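Local atomic coordinates of cystathionine beta-lyases/cystathionine gamma-synthases (Corynebacterium glutamicum, PDB entry 5X5H), a protein that probably makes L,L-cystathionine from O-succinyl-L-homoserine and L-cysteine, with pyridoxal 5'-phosphate as cofactor, in methionine biosynthesis. Residues A[256-259]-A[260-264]; A[350-354]-A[355-359]; A[368-372]-A[373-377]. All blocks are in the same frame, centred on the assembly; numbering follows the deposited sequence.

Overall arrangement
Contacts 1 and 3 belong together: their centres lie about 11 Å apart, and the amide ND2 of Asn264 reaches the carbonyl oxygens of Gly368 and Glu370, probably as hydrogen bonds, so helix 254-273 holds the loop that leads into helix 372-384. Both also meet the second subunit. Contact 1 is the most buried, with sulfur and imidazole packing along a regular helix; contact 3 is partly buried, and carboxylates and leucines gather at a helix start. Contact 2, its centre about 30 and 31 Å from those of contacts 1 and 3, has no regular helix among its residues beyond a short 3-10 end. It is a more exposed pair of turns held by serine, glutamate and water.

Contact 1 (A[256-259]-A[260-264]); sequences VRMD and RHCDN
The carbonyl oxygen of Arg257 is gripped by two backbone N-H groups of the next turn: His261 N donates to Arg257 O at 2.9 Å with an N-H...O angle of 166°, and Arg260 N adds a weak bond to the same Arg257 O at 3.0 Å. The first is the i to i+4 bond of an alpha helix, repeated from Cys262 N to Met258 O and from Asp263 N to Asp259 O along helix 254-273. His261 leans back against the turn before it, with CD2 only 3.2 Å from Arg257 O, while the CA of Met258 lies at the edge of the ring. Also in the ring plane, but beyond NE2, a water accepts from Arg257 NH1 at 2.8 Å and is 2.8 Å from His261 NE2, joining the two polar ends without direct contact. The guanidinium group is further fixed by the carbonyls of Gly250 and Tyr205 and by the hydroxyl of Thr253, whereas His261 ND1 bonds to Ile367 O. Elsewhere on the helix, the carboxylates of Asp259 and Asp263 share Arg301 as a salt-bridge partner, and Asp259 also meets Tyr186 OH; this common cation probably offsets their like charge. The remaining side-chain packing involves sulfur. With CG of Met258 swung anti to the backbone N (chi1 -172°) and the chain bent beyond it, the Met258 side chain crosses that of His261 at about a right angle. Met258 SD stands 5.1 Å from the His261 ring centroid, 59° off the ring normal, and packs against Cys262 SG at 3.9 Å.

Contact 2 (A[350-354]-A[355-359]); sequences SAAGS and QLEVP
Glu357, the last residue of two consecutive beta turns, type II from Ala351 to Ser354 and type I from Ser354 to Glu357, reaches back to the first and meets it with CB, CG, CD and OE1. Its CB rests 3.4 Å from Ser354 O and also approaches the carbonyl oxygen of Ala351. With CG anti to the backbone N (chi1 173°) and the chain extended beyond it, the side chain runs past Ala352, CG lying 4.1 Å from Ala352 CA. The carboxylate carbon then comes up to the peptide of Gly353, and at the tip Glu357 OE1 accepts from Gly353 N at 2.9 Å, with a straight N-H...O angle of 180°. The donor arrives on the anti side, 31° out of the carboxylate plane. A water donates to the same OE1 and to Ser354 O, tying the end of the glutamate to the corner between the turns. Ser354 O also receives Glu357 N at 3.1 Å, which closes the second turn; this donor stands above the carbonyl plane.

Ser354 fixes the junction from its side chain as well. Its OG donates to Ala351 O at 2.7 Å, in the carbonyl plane and on a lone pair, while Ser354 N bonds to the same oxygen, so two donors from one residue hold it. That OG in turn accepts from Leu356 N at 2.9 Å, an ST turn. Inward, Ala351 CB packs on Leu356 CB at 3.8 Å. The turns lie in the long loop between strands 339-341 and 362-366, where Ser354 and Leu356 rest on Tyr111 of helix 108-118 and Gln355 on Asn104 in the loop before that helix.

Contact 3 (A[368-372]-A[373-377]); sequences GIEDI and EDLLA
The side chains of Asp371 and Asp374 lie side by side and point the same way, their carboxylate planes turned 79° to each other, with Asp371 OD2 4.2 Å from Asp374 OD2. A third carboxylate, that of Glu373, has the CG2 methyl of Ile372 over its plane, 3.9 Å from Glu373 CD, while Glu373 OE1 turns toward Asp371 CB. One water donates to Asp371 OD1 at 2.7 Å and to Glu373 OE1 at 2.8 Å, bridging two groups of like charge. In the second subunit Thr12 OG1 and Gly9 N bond to Asp374 OD2, and Thr12 N to Asp371 OD2; these probably ease the crowding of negative charge.

Leu375 crosses Glu370 at about a right angle: its CD2 lies 3.8 Å from Glu370 OE1, an oxygen that bonds to Ser338 OG, while Glu370 OE2 is hydrogen-bonded to His16 NE2 of the second subunit. Ile372 CG1, anti to the backbone N (chi1 -171°), meets Leu376 CD1 one turn on at 3.7 Å. Leu376 N donates to Ile372 O at 2.8 Å, and Leu375 N to Asp371 O at 3.1 Å. These bonds open helix 372-384: Asp371 holds the N-cap position without a side-chain capping bond, its OD2 bonding to the second subunit instead, at the start of the last helix of this PLP-dependent trans-sulfuration enzyme.

Contact 1 (A[256-259]-A[260-264])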
ATOM      1  N   VAL A 256     -21.457 -11.995   2.660  1.00 10.51           N
ATOM      2  CA  VAL A 256     -22.347 -10.936   3.140  1.00 10.59           C
ATOM      3  C   VAL A 256     -22.638  -9.908   2.046  1.00 10.90           C
ATOM      4  O   VAL A 256     -23.714  -9.359   1.963  1.00 12.25           O
ATOM      5  CB  VAL A 256     -21.956 -10.272   4.492  1.00 11.51           C
ATOM      6  CG1 VAL A 256     -22.049 -11.357   5.595  1.00 12.78           C
ATOM      7  CG2 VAL A 256     -20.591  -9.636   4.424  1.00 11.21           C
ATOM      8  N   ARG A 257     -21.627  -9.623   1.202  1.00 10.22           N
ATOM      9  CA  ARG A 257     -21.865  -8.761   0.073  1.00  9.91           C
ATOM     10  C   ARG A 257     -22.843  -9.412  -0.885  1.00 10.66           C
ATOM     11  O   ARG A 257     -23.808  -8.733  -1.285  1.00  9.92           O
ATOM     12  CB  ARG A 257     -20.560  -8.397  -0.624  1.00  9.06           C
ATOM     13  CG  ARG A 257     -19.684  -7.427   0.189  1.00  9.40           C
ATOM     14  CD  ARG A 257     -18.409  -7.010  -0.559  1.00  9.53           C
ATOM     15  NE  ARG A 257     -17.415  -8.059  -0.714  1.00  9.50           N
ATOM     16  CZ  ARG A 257     -17.130  -8.768  -1.762  1.00  9.62           C
ATOM     17  NH1 ARG A 257     -17.827  -8.608  -2.896  1.00 10.98           N
ATOM     18  NH2 ARG A 257     -16.160  -9.653  -1.752  1.00 10.89           N
ATOM     19  N   MET A 258     -22.524 -10.603  -1.346  1.00 10.57           N
ATOM     20  CA  MET A 258     -23.367 -11.228  -2.388  1.00 10.45           C
ATOM     21  C   MET A 258     -24.795 -11.407  -1.904  1.00 10.52           C
ATOM     22  O   MET A 258     -25.717 -11.247  -2.722  1.00 11.76           O
ATOM     23  CB  MET A 258     -22.717 -12.478  -2.869  1.00 11.77           C
ATOM     24  CG  MET A 258     -23.440 -13.087  -4.090  1.00 12.68           C
ATOM     25  SD  MET A 258     -23.543 -12.008  -5.579  1.00 14.44           S
ATOM     26  CE  MET A 258     -22.164 -12.577  -6.537  1.00 14.07           C
ATOM     27  N   ASP A 259     -25.021 -11.730  -0.648  1.00 10.66           N
ATOM     28  CA  ASP A 259     -26.404 -11.887  -0.208  1.00 11.51           C
ATOM     29  C   ASP A 259     -27.141 -10.544  -0.358  1.00 12.01           C
ATOM     30  O   ASP A 259     -28.313 -10.545  -0.779  1.00 12.91           O
ATOM     31  CB  ASP A 259     -26.477 -12.356   1.184  1.00 13.36           C
ATOM     32  CG  ASP A 259     -26.408 -13.877   1.244  1.00 16.73           C
ATOM     33  OD1 ASP A 259     -26.966 -14.561   0.368  1.00 20.41           O
ATOM     34  OD2 ASP A 259     -25.999 -14.311   2.280  1.00 24.83           O
ATOM     35  N   ARG A 260     -26.513  -9.410  -0.127  1.00 10.19           N
ATOM     36  CA  ARG A 260     -27.129  -8.107  -0.263  1.00 10.96           C
ATOM     37  C   ARG A 260     -27.260  -7.765  -1.746  1.00 12.19           C
ATOM     38  O   ARG A 260     -28.294  -7.213  -2.176  1.00 12.00           O
ATOM     39  CB  ARG A 260     -26.378  -7.052   0.507  1.00 12.52           C
ATOM     40  CG  ARG A 260     -27.049  -5.680   0.543  1.00 14.00           C
ATOM     41  CD  ARG A 260     -28.363  -5.666   1.254  1.00 16.67           C
ATOM     42  NE  ARG A 260     -28.309  -6.205   2.656  1.00 22.60           N
ATOM     43  CZ  ARG A 260     -28.118  -5.561   3.815  1.00 23.90           C
ATOM     44  NH1 ARG A 260     -27.993  -4.288   3.886  1.00 21.55           N
ATOM     45  NH2 ARG A 260     -28.032  -6.271   4.962  1.00 31.98           N
ATOM     46  N   HIS A 261     -26.264  -8.037  -2.561  1.00 10.62           N
ATOM     47  CA  HIS A 261     -26.370  -7.785  -4.010  1.00 10.57           C
ATOM     48  C   HIS A 261     -27.622  -8.559  -4.535  1.00 11.52           C
ATOM     49  O   HIS A 261     -28.380  -8.019  -5.364  1.00 11.40           O
ATOM     50  CB  HIS A 261     -25.162  -8.384  -4.744  1.00 10.19           C
ATOM     51  CG  HIS A 261     -23.882  -7.624  -4.673  1.00 10.80           C
ATOM     52  ND1 HIS A 261     -23.743  -6.376  -5.198  1.00 10.73           N
ATOM     53  CD2 HIS A 261     -22.654  -8.002  -4.163  1.00 10.67           C
ATOM     54  CE1 HIS A 261     -22.465  -6.014  -4.994  1.00 12.39           C
ATOM     55  NE2 HIS A 261     -21.799  -6.966  -4.368  1.00 11.67           N
ATOM     56  N   CYS A 262     -27.797  -9.797  -4.150  1.00 10.64           N
ATOM     57  CA  CYS A 262     -28.888 -10.640  -4.688  1.00 11.06           C
ATOM     58  C   CYS A 262     -30.219 -10.139  -4.114  1.00 12.08           C
ATOM     59  O   CYS A 262     -31.181 -10.001  -4.897  1.00 13.22           O
ATOM     60  CB  CYS A 262     -28.694 -12.061  -4.272  1.00 11.99           C
ATOM     61  SG  CYS A 262     -27.344 -12.904  -5.150  1.00 13.77           S
ATOM     62  N   ASP A 263     -30.287  -9.803  -2.834  1.00 11.40           N
ATOM     63  CA  ASP A 263     -31.518  -9.192  -2.263  1.00 12.91           C
ATOM     64  C   ASP A 263     -31.896  -7.985  -3.108  1.00 13.59           C
ATOM     65  O   ASP A 263     -33.096  -7.780  -3.421  1.00 13.69           O
ATOM     66  CB  ASP A 263     -31.372  -8.828  -0.810  1.00 13.77           C
ATOM     67  CG  ASP A 263     -31.326 -10.043   0.154  1.00 17.49           C
ATOM     68  OD1 ASP A 263     -31.579 -11.185  -0.227  1.00 17.12           O
ATOM     69  OD2 ASP A 263     -30.975  -9.718   1.346  1.00 24.02           O
ATOM     70  N   ASN A 264     -30.980  -7.106  -3.357  1.00 11.60           N
ATOM     71  CA  ASN A 264     -31.240  -5.856  -4.027  1.00 11.09           C
ATOM     72  C   ASN A 264     -31.620  -6.141  -5.481  1.00 12.47           C
ATOM     73  O   ASN A 264     -32.567  -5.519  -5.987  1.00 13.15           O
ATOM     74  CB  ASN A 264     -30.010  -4.978  -3.979  1.00 11.24           C
ATOM     75  CG  ASN A 264     -29.876  -4.272  -2.623  1.00 12.04           C
ATOM     76  OD1 ASN A 264     -30.738  -4.267  -1.764  1.00 12.83           O
ATOM     77  ND2 ASN A 264     -28.690  -3.544  -2.476  1.00 11.55           N
TER
HETATM   78  O   HOH W   1     -19.161  -6.362  -3.799  1.00 12.14           O

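Contact 2 (A[350-354]-A[355-359])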
ATOM      1  N   SER A 350     -16.018  -4.420 -28.919  1.00 30.65           N
ATOM      2  CA  SER A 350     -15.133  -5.408 -29.584  1.00 28.04           C
ATOM      3  C   SER A 350     -15.882  -6.589 -30.189  1.00 32.58           C
ATOM      4  O   SER A 350     -15.294  -7.306 -31.013  1.00 33.89           O
ATOM      5  CB  SER A 350     -13.987  -5.989 -28.646  1.00 36.38           C
ATOM      6  OG  SER A 350     -14.491  -6.551 -27.416  1.00 41.96           O
ATOM      7  N   ALA A 351     -17.138  -6.832 -29.765  1.00 29.12           N
ATOM      8  CA  ALA A 351     -17.962  -7.951 -30.326  1.00 27.10           C
ATOM      9  C   ALA A 351     -18.787  -7.510 -31.568  1.00 27.82           C
ATOM     10  O   ALA A 351     -19.474  -8.343 -32.186  1.00 26.45           O
ATOM     11  CB  ALA A 351     -18.816  -8.608 -29.235  1.00 27.50           C
ATOM     12  N   ALA A 352     -18.725  -6.218 -31.933  1.00 29.17           N
ATOM     13  CA  ALA A 352     -19.476  -5.691 -33.134  1.00 29.12           C
ATOM     14  C   ALA A 352     -19.146  -6.561 -34.378  1.00 25.25           C
ATOM     15  O   ALA A 352     -17.949  -6.924 -34.555  1.00 28.75           O
ATOM     16  CB  ALA A 352     -19.112  -4.171 -33.382  1.00 27.87           C
ATOM     17  N   GLY A 353     -20.125  -6.938 -35.213  1.00 24.88           N
ATOM     18  CA  GLY A 353     -19.864  -7.742 -36.361  1.00 26.12           C
ATOM     19  C   GLY A 353     -19.941  -9.236 -36.061  1.00 30.33           C
ATOM     20  O   GLY A 353     -20.029 -10.103 -36.912  1.00 34.68           O
ATOM     21  N   SER A 354     -19.853  -9.608 -34.828  1.00 27.09           N
ATOM     22  CA  SER A 354     -19.822 -11.015 -34.570  1.00 25.73           C
ATOM     23  C   SER A 354     -21.202 -11.521 -34.135  1.00 27.36           C
ATOM     24  O   SER A 354     -22.064 -10.669 -33.802  1.00 27.26           O
ATOM     25  CB  SER A 354     -18.742 -11.234 -33.480  1.00 23.93           C
ATOM     26  OG  SER A 354     -19.327 -11.079 -32.149  1.00 24.04           O
ATOM     27  N   GLN A 355     -21.427 -12.825 -33.978  1.00 29.41           N
ATOM     28  CA  GLN A 355     -22.725 -13.268 -33.384  1.00 34.25           C
ATOM     29  C   GLN A 355     -22.835 -12.763 -31.911  1.00 30.28           C
ATOM     30  O   GLN A 355     -23.890 -12.783 -31.341  1.00 32.88           O
ATOM     31  CB  GLN A 355     -23.033 -14.793 -33.427  1.00 45.76           C
ATOM     32  CG  GLN A 355     -24.584 -15.262 -33.373  1.00 56.13           C
ATOM     33  CD  GLN A 355     -25.701 -14.282 -32.789  1.00 55.15           C
ATOM     34  OE1 GLN A 355     -26.171 -13.366 -33.487  1.00 59.22           O
ATOM     35  NE2 GLN A 355     -26.137 -14.510 -31.542  1.00 45.89           N
ATOM     36  N   LEU A 356     -21.749 -12.358 -31.293  1.00 29.03           N
ATOM     37  CA  LEU A 356     -21.823 -11.897 -29.859  1.00 26.55           C
ATOM     38  C   LEU A 356     -22.282 -10.457 -29.721  1.00 26.88           C
ATOM     39  O   LEU A 356     -22.269  -9.912 -28.595  1.00 27.63           O
ATOM     40  CB  LEU A 356     -20.442 -12.000 -29.185  1.00 26.55           C
ATOM     41  CG  LEU A 356     -20.180 -13.407 -28.716  1.00 28.36           C
ATOM     42  CD1 LEU A 356     -20.029 -14.313 -29.909  1.00 28.93           C
ATOM     43  CD2 LEU A 356     -18.910 -13.358 -27.901  1.00 26.91           C
ATOM     44  N   GLU A 357     -22.611  -9.773 -30.834  1.00 22.28           N
ATOM     45  CA  GLU A 357     -22.862  -8.361 -30.790  1.00 22.42           C
ATOM     46  C   GLU A 357     -24.115  -8.123 -29.990  1.00 23.11           C
ATOM     47  O   GLU A 357     -25.107  -8.866 -30.160  1.00 25.34           O
ATOM     48  CB  GLU A 357     -23.021  -7.806 -32.229  1.00 24.05           C
ATOM     49  CG  GLU A 357     -23.444  -6.358 -32.275  1.00 23.85           C
ATOM     50  CD  GLU A 357     -23.534  -5.678 -33.655  1.00 30.62           C
ATOM     51  OE1 GLU A 357     -22.896  -6.093 -34.658  1.00 28.65           O
ATOM     52  OE2 GLU A 357     -24.286  -4.686 -33.659  1.00 32.15           O
ATOM     53  N   VAL A 358     -24.100  -7.106 -29.149  1.00 21.05           N
ATOM     54  CA  VAL A 358     -25.171  -6.892 -28.135  1.00 20.47           C
ATOM     55  C   VAL A 358     -26.169  -5.875 -28.647  1.00 17.76           C
ATOM     56  O   VAL A 358     -25.766  -4.892 -29.202  1.00 21.15           O
ATOM     57  CB  VAL A 358     -24.468  -6.280 -26.881  1.00 20.12           C
ATOM     58  CG1 VAL A 358     -25.524  -6.044 -25.775  1.00 21.67           C
ATOM     59  CG2 VAL A 358     -23.459  -7.277 -26.362  1.00 19.71           C
ATOM     60  N   PRO A 359     -27.474  -6.079 -28.439  1.00 18.78           N
ATOM     61  CA  PRO A 359     -28.475  -5.088 -28.821  1.00 19.57           C
ATOM     62  C   PRO A 359     -28.220  -3.676 -28.339  1.00 20.76           C
ATOM     63  O   PRO A 359     -27.835  -3.422 -27.144  1.00 17.74           O
ATOM     64  CB  PRO A 359     -29.768  -5.562 -28.256  1.00 22.63           C
ATOM     65  CG  PRO A 359     -29.472  -6.912 -27.771  1.00 24.54           C
ATOM     66  CD  PRO A 359     -28.074  -7.249 -27.839  1.00 20.45           C
TER
HETATM   67  O   HOH W   2     -23.065  -8.694 -35.714  1.00 26.66           O

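Contact 3 (A[368-372]-A[373-377])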
ATOM      1  N   GLY A 368     -25.315  -2.816  -6.632  1.00 10.97           N
ATOM      2  CA  GLY A 368     -24.426  -2.835  -5.425  1.00 11.58           C
ATOM      3  C   GLY A 368     -25.164  -3.136  -4.172  1.00 13.46           C
ATOM      4  O   GLY A 368     -26.283  -3.688  -4.194  1.00 12.74           O
ATOM      5  N   ILE A 369     -24.556  -2.718  -3.061  1.00 11.45           N
ATOM      6  CA  ILE A 369     -25.069  -2.999  -1.731  1.00 11.77           C
ATOM      7  C   ILE A 369     -25.618  -1.829  -1.040  1.00 12.44           C
ATOM      8  O   ILE A 369     -25.856  -1.830   0.202  1.00 13.78           O
ATOM      9  CB  ILE A 369     -24.112  -3.829  -0.817  1.00 11.06           C
ATOM     10  CG1 ILE A 369     -22.871  -3.013  -0.473  1.00 10.38           C
ATOM     11  CG2 ILE A 369     -23.730  -5.120  -1.481  1.00 11.94           C
ATOM     12  CD1 ILE A 369     -21.961  -3.715   0.528  1.00 11.43           C
ATOM     13  N   GLU A 370     -25.872  -0.724  -1.734  1.00 11.89           N
ATOM     14  CA  GLU A 370     -26.590   0.414  -1.182  1.00 11.12           C
ATOM     15  C   GLU A 370     -27.985   0.018  -0.724  1.00 11.31           C
ATOM     16  O   GLU A 370     -28.473  -1.035  -1.051  1.00 12.42           O
ATOM     17  CB  GLU A 370     -26.667   1.596  -2.216  1.00 11.53           C
ATOM     18  CG  GLU A 370     -25.292   2.085  -2.736  1.00 11.94           C
ATOM     19  CD  GLU A 370     -24.908   1.493  -4.078  1.00 11.56           C
ATOM     20  OE1 GLU A 370     -25.340   0.369  -4.425  1.00 12.49           O
ATOM     21  OE2 GLU A 370     -24.055   2.115  -4.750  1.00 12.65           O
ATOM     22  N   ASP A 371     -28.595   0.950   0.009  1.00 11.78           N
ATOM     23  CA  ASP A 371     -29.982   0.644   0.496  1.00 11.94           C
ATOM     24  C   ASP A 371     -30.937   0.506  -0.695  1.00 13.37           C
ATOM     25  O   ASP A 371     -30.943   1.412  -1.581  1.00 12.49           O
ATOM     26  CB  ASP A 371     -30.422   1.726   1.478  1.00 13.33           C
ATOM     27  CG  ASP A 371     -29.664   1.605   2.776  1.00 16.33           C
ATOM     28  OD1 ASP A 371     -30.075   0.788   3.601  1.00 20.91           O
ATOM     29  OD2 ASP A 371     -28.645   2.271   2.869  1.00 16.22           O
ATOM     30  N   ILE A 372     -31.790  -0.523  -0.684  1.00 13.03           N
ATOM     31  CA  ILE A 372     -32.743  -0.721  -1.784  1.00 13.21           C
ATOM     32  C   ILE A 372     -33.634   0.428  -2.001  1.00 14.70           C
ATOM     33  O   ILE A 372     -33.964   0.705  -3.141  1.00 13.68           O
ATOM     34  CB  ILE A 372     -33.485  -2.064  -1.525  1.00 13.77           C
ATOM     35  CG1 ILE A 372     -34.333  -2.420  -2.803  1.00 15.95           C
ATOM     36  CG2 ILE A 372     -34.319  -2.144  -0.284  1.00 14.82           C
ATOM     37  CD1 ILE A 372     -33.590  -2.568  -4.068  1.00 15.84           C
ATOM     38  N   GLU A 373     -34.092   1.090  -0.958  1.00 14.58           N
ATOM     39  CA  GLU A 373     -34.978   2.261  -1.161  1.00 15.91           C
ATOM     40  C   GLU A 373     -34.324   3.327  -1.982  1.00 18.38           C
ATOM     41  O   GLU A 373     -34.978   3.937  -2.822  1.00 16.61           O
ATOM     42  CB  GLU A 373     -35.454   2.889   0.135  1.00 19.15           C
ATOM     43  CG  GLU A 373     -36.246   1.913   1.015  1.00 23.10           C
ATOM     44  CD  GLU A 373     -35.401   0.950   1.911  1.00 28.18           C
ATOM     45  OE1 GLU A 373     -34.061   0.932   1.919  1.00 21.29           O
ATOM     46  OE2 GLU A 373     -36.125   0.036   2.494  1.00 31.07           O
ATOM     47  N   ASP A 374     -33.048   3.573  -1.794  1.00 14.72           N
ATOM     48  CA  ASP A 374     -32.368   4.556  -2.542  1.00 14.59           C
ATOM     49  C   ASP A 374     -32.120   4.093  -4.011  1.00 14.08           C
ATOM     50  O   ASP A 374     -32.209   4.895  -4.940  1.00 14.50           O
ATOM     51  CB  ASP A 374     -30.998   4.873  -1.913  1.00 14.20           C
ATOM     52  CG  ASP A 374     -31.128   5.430  -0.519  1.00 17.16           C
ATOM     53  OD1 ASP A 374     -32.101   6.174  -0.198  1.00 18.78           O
ATOM     54  OD2 ASP A 374     -30.202   5.175   0.296  1.00 14.94           O
ATOM     55  N   LEU A 375     -31.803   2.832  -4.212  1.00 12.73           N
ATOM     56  CA  LEU A 375     -31.608   2.306  -5.606  1.00 14.07           C
ATOM     57  C   LEU A 375     -32.960   2.332  -6.322  1.00 14.62           C
ATOM     58  O   LEU A 375     -32.997   2.709  -7.482  1.00 13.94           O
ATOM     59  CB  LEU A 375     -31.069   0.912  -5.533  1.00 14.03           C
ATOM     60  CG  LEU A 375     -29.600   0.811  -5.058  1.00 14.17           C
ATOM     61  CD1 LEU A 375     -29.219  -0.638  -4.715  1.00 14.92           C
ATOM     62  CD2 LEU A 375     -28.630   1.510  -6.003  1.00 17.31           C
ATOM     63  N   LEU A 376     -34.050   1.901  -5.680  1.00 13.43           N
ATOM     64  CA  LEU A 376     -35.422   1.953  -6.331  1.00 14.19           C
ATOM     65  C   LEU A 376     -35.711   3.386  -6.701  1.00 16.05           C
ATOM     66  O   LEU A 376     -36.223   3.642  -7.841  1.00 16.48           O
ATOM     67  CB  LEU A 376     -36.468   1.399  -5.412  1.00 15.38           C
ATOM     68  CG  LEU A 376     -36.540  -0.084  -5.303  1.00 18.35           C
ATOM     69  CD1 LEU A 376     -37.302  -0.552  -4.090  1.00 17.81           C
ATOM     70  CD2 LEU A 376     -37.161  -0.677  -6.571  1.00 20.55           C
ATOM     71  N   ALA A 377     -35.448   4.326  -5.833  1.00 14.60           N
ATOM     72  CA  ALA A 377     -35.755   5.725  -6.111  1.00 15.98           C
ATOM     73  C   ALA A 377     -34.981   6.232  -7.285  1.00 17.92           C
ATOM     74  O   ALA A 377     -35.443   7.012  -8.175  1.00 17.03           O
ATOM     75  CB  ALA A 377     -35.573   6.584  -4.887  1.00 16.22           C
TER
HETATM   76  O   HOH W   3     -32.295  -0.754   3.258  1.00 24.68           O